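Local coordinates for molybdate-binding protein MolA (Haemophilus influenzae, PDB 3PSH), which binds molybdate and tungstate, but not sulfate or phosphate, in the periplasm and serves the MolBC ABC transporter in low-affinity molybdate import, at residues V23-T28 with W278-P283. Numbering follows the deposited sequence.
Sequences VLQHQT and WGYPMP. With MOO (molybdate ion), chain B.
Gln27 crosses Tyr280 at about a right angle, its amide carbon CD over one ring face, offset toward the rim, and its plane tilted 47° from the ring; NE2 of Gln27 comes within 3.1 Å of CD2 of Tyr280. A bend at chi2 (100°) brings NE2 of Gln27 round to O3 of molybdate, a somewhat bent hydrogen bond of 2.8 Å. The same oxygen lies at the edge of the Tyr280 ring and accepts a hydrogen bond from the backbone N of Tyr280 at 3.0 Å, so both segments grip one ligand atom. The far end of the tyrosine is fixed by a hydrogen bond from OH to Asn92.

Next to this pair, His26 and Trp278 meet obliquely, their planes 57° apart and CD2 of the histidine 3.7 Å from CZ3 of the indole. His26 NE2 points at O4 of molybdate in the plane of its imidazole, a fairly straight bond of 2.8 Å, and that oxygen also sits over one face of Trp278. Nearly straight, the bond from Gly279 N to molybdate O1 spans 2.8 Å. Away from the ligand, Met282, bent at chi2 and chi3, packs on the start of the Gln27 side chain at about a right angle, its CE 3.8 Å from CB of Gln27.

Tyr196 and Arg243 complete the buried molybdate site, Arg243 also making a cation-pi contact with Trp278. The start of helix 26-34 thus meets the loop before helix 283-297 round the oxyanion in the interlobe cleft of a bacterial solute-binding protein 8 family member.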
loop_
_atom_site.group_PDB
_atom_site.type_symbol
_atom_site.label_atom_id
_atom_site.label_comp_id
_atom_site.label_asym_id
_atom_site.label_seq_id
_atom_site.Cartn_x
_atom_site.Cartn_y
_atom_site.Cartn_z
ATOM N N VAL A 23 0.120 16.327 0.720
ATOM C CA VAL A 23 0.283 14.948 0.266
ATOM C C VAL A 23 -1.091 14.311 0.024
ATOM O O VAL A 23 -1.784 13.977 0.982
ATOM C CB VAL A 23 1.110 14.073 1.311
ATOM C CG1 VAL A 23 1.178 12.659 0.726
ATOM C CG2 VAL A 23 2.515 14.698 1.449
ATOM N N LEU A 24 -1.482 14.258 -1.262
ATOM C CA LEU A 24 -2.859 13.810 -1.633
ATOM C C LEU A 24 -2.979 12.323 -1.984
ATOM O O LEU A 24 -3.698 11.931 -2.919
ATOM C CB LEU A 24 -3.471 14.740 -2.740
ATOM C CG LEU A 24 -3.534 16.298 -2.358
ATOM C CD1 LEU A 24 -4.202 17.012 -3.525
ATOM C CD2 LEU A 24 -4.232 16.541 -0.982
ATOM N N GLN A 25 -2.167 11.517 -1.325
ATOM C CA GLN A 25 -2.111 10.063 -1.582
ATOM C C GLN A 25 -1.676 9.450 -0.254
ATOM O O GLN A 25 -0.640 9.886 0.314
ATOM C CB GLN A 25 -1.081 9.780 -2.684
ATOM C CG GLN A 25 -1.232 8.284 -3.196
ATOM C CD GLN A 25 0.025 7.673 -3.699
ATOM O OE1 GLN A 25 0.041 7.170 -4.865
ATOM N NE2 GLN A 25 1.098 7.739 -2.930
ATOM N N HIS A 26 -2.411 8.448 0.323
ATOM C CA HIS A 26 -2.084 7.778 1.556
ATOM C C HIS A 26 -0.796 6.948 1.517
ATOM O O HIS A 26 -0.067 6.875 2.477
ATOM C CB HIS A 26 -3.252 6.877 2.045
ATOM C CG HIS A 26 -3.791 5.941 0.992
ATOM N ND1 HIS A 26 -4.384 6.384 -0.169
ATOM C CD2 HIS A 26 -3.899 4.583 0.963
ATOM C CE1 HIS A 26 -4.816 5.356 -0.889
ATOM N NE2 HIS A 26 -4.453 4.252 -0.254
ATOM N N GLN A 27 -0.496 6.413 0.333
ATOM C CA GLN A 27 0.720 5.578 0.219
ATOM C C GLN A 27 1.950 6.443 0.415
ATOM O O GLN A 27 2.873 6.124 1.194
ATOM C CB GLN A 27 0.841 4.844 -1.101
ATOM C CG GLN A 27 -0.367 3.835 -1.117
ATOM C CD GLN A 27 -1.517 4.307 -1.921
ATOM O OE1 GLN A 27 -1.760 5.500 -2.115
ATOM N NE2 GLN A 27 -2.302 3.305 -2.409
ATOM N N THR A 28 1.966 7.558 -0.321
ATOM C CA THR A 28 3.116 8.461 -0.122
ATOM C C THR A 28 3.106 9.019 1.343
ATOM O O THR A 28 4.172 9.161 1.929
ATOM C CB THR A 28 2.992 9.645 -1.048
ATOM O OG1 THR A 28 3.246 9.238 -2.402
ATOM C CG2 THR A 28 3.958 10.755 -0.642
ATOM N N TRP A 278 -2.317 -4.435 -0.110
ATOM C CA TRP A 278 -3.034 -3.329 -0.727
ATOM C C TRP A 278 -2.739 -3.400 -2.238
ATOM O O TRP A 278 -1.923 -4.165 -2.729
ATOM C CB TRP A 278 -2.396 -2.033 -0.204
ATOM C CG TRP A 278 -2.844 -1.652 1.126
ATOM C CD1 TRP A 278 -3.695 -2.409 2.012
ATOM C CD2 TRP A 278 -2.549 -0.429 1.795
ATOM N NE1 TRP A 278 -3.902 -1.677 3.165
ATOM C CE2 TRP A 278 -3.252 -0.447 3.029
ATOM C CE3 TRP A 278 -1.828 0.743 1.428
ATOM C CZ2 TRP A 278 -3.192 0.657 3.935
ATOM C CZ3 TRP A 278 -1.839 1.845 2.310
ATOM C CH2 TRP A 278 -2.443 1.763 3.565
ATOM N N GLY A 279 -3.444 -2.588 -3.012
ATOM C CA GLY A 279 -3.148 -2.602 -4.451
ATOM C C GLY A 279 -1.778 -2.013 -4.777
ATOM O O GLY A 279 -1.216 -2.328 -5.809
ATOM N N TYR A 280 -1.240 -1.223 -3.862
ATOM C CA TYR A 280 0.139 -0.651 -3.928
ATOM C C TYR A 280 1.070 -1.313 -2.860
ATOM O O TYR A 280 0.647 -1.415 -1.671
ATOM C CB TYR A 280 0.113 0.908 -3.623
ATOM C CG TYR A 280 -0.515 1.737 -4.727
ATOM C CD1 TYR A 280 0.247 2.666 -5.485
ATOM C CD2 TYR A 280 -1.883 1.645 -4.956
ATOM C CE1 TYR A 280 -0.360 3.453 -6.514
ATOM C CE2 TYR A 280 -2.488 2.381 -5.987
ATOM C CZ TYR A 280 -1.717 3.311 -6.713
ATOM O OH TYR A 280 -2.398 4.018 -7.726
ATOM N N PRO A 281 2.382 -1.506 -3.166
ATOM C CA PRO A 281 3.297 -2.081 -2.206
ATOM C C PRO A 281 3.702 -0.985 -1.172
ATOM O O PRO A 281 3.926 0.182 -1.563
ATOM C CB PRO A 281 4.480 -2.427 -3.063
ATOM C CG PRO A 281 4.564 -1.289 -4.200
ATOM C CD PRO A 281 3.059 -1.207 -4.486
ATOM N N MET A 282 3.924 -1.404 0.076
ATOM C CA MET A 282 4.384 -0.510 1.119
ATOM C C MET A 282 5.505 -1.237 1.797
ATOM O O MET A 282 5.473 -2.483 1.866
ATOM C CB MET A 282 3.264 -0.214 2.162
ATOM C CG MET A 282 1.939 0.355 1.670
ATOM S SD MET A 282 1.874 2.225 1.646
ATOM C CE MET A 282 3.372 2.654 0.767
ATOM N N PRO A 283 6.539 -0.490 2.221
ATOM C CA PRO A 283 7.748 -1.160 2.651
ATOM C C PRO A 283 7.488 -2.107 3.793
ATOM O O PRO A 283 8.140 -3.170 3.829
ATOM C CB PRO A 283 8.674 -0.013 3.123
ATOM C CG PRO A 283 7.709 1.282 3.255
ATOM C CD PRO A 283 6.600 1.010 2.267
HETATM MO MO MOO B . -4.636 0.723 -2.142
HETATM O O1 MOO B . -5.326 -0.809 -1.938
HETATM O O2 MOO B . -5.155 1.456 -3.611
HETATM O O3 MOO B . -2.942 0.582 -2.208
HETATM O O4 MOO B . -4.952 1.584 -0.713
#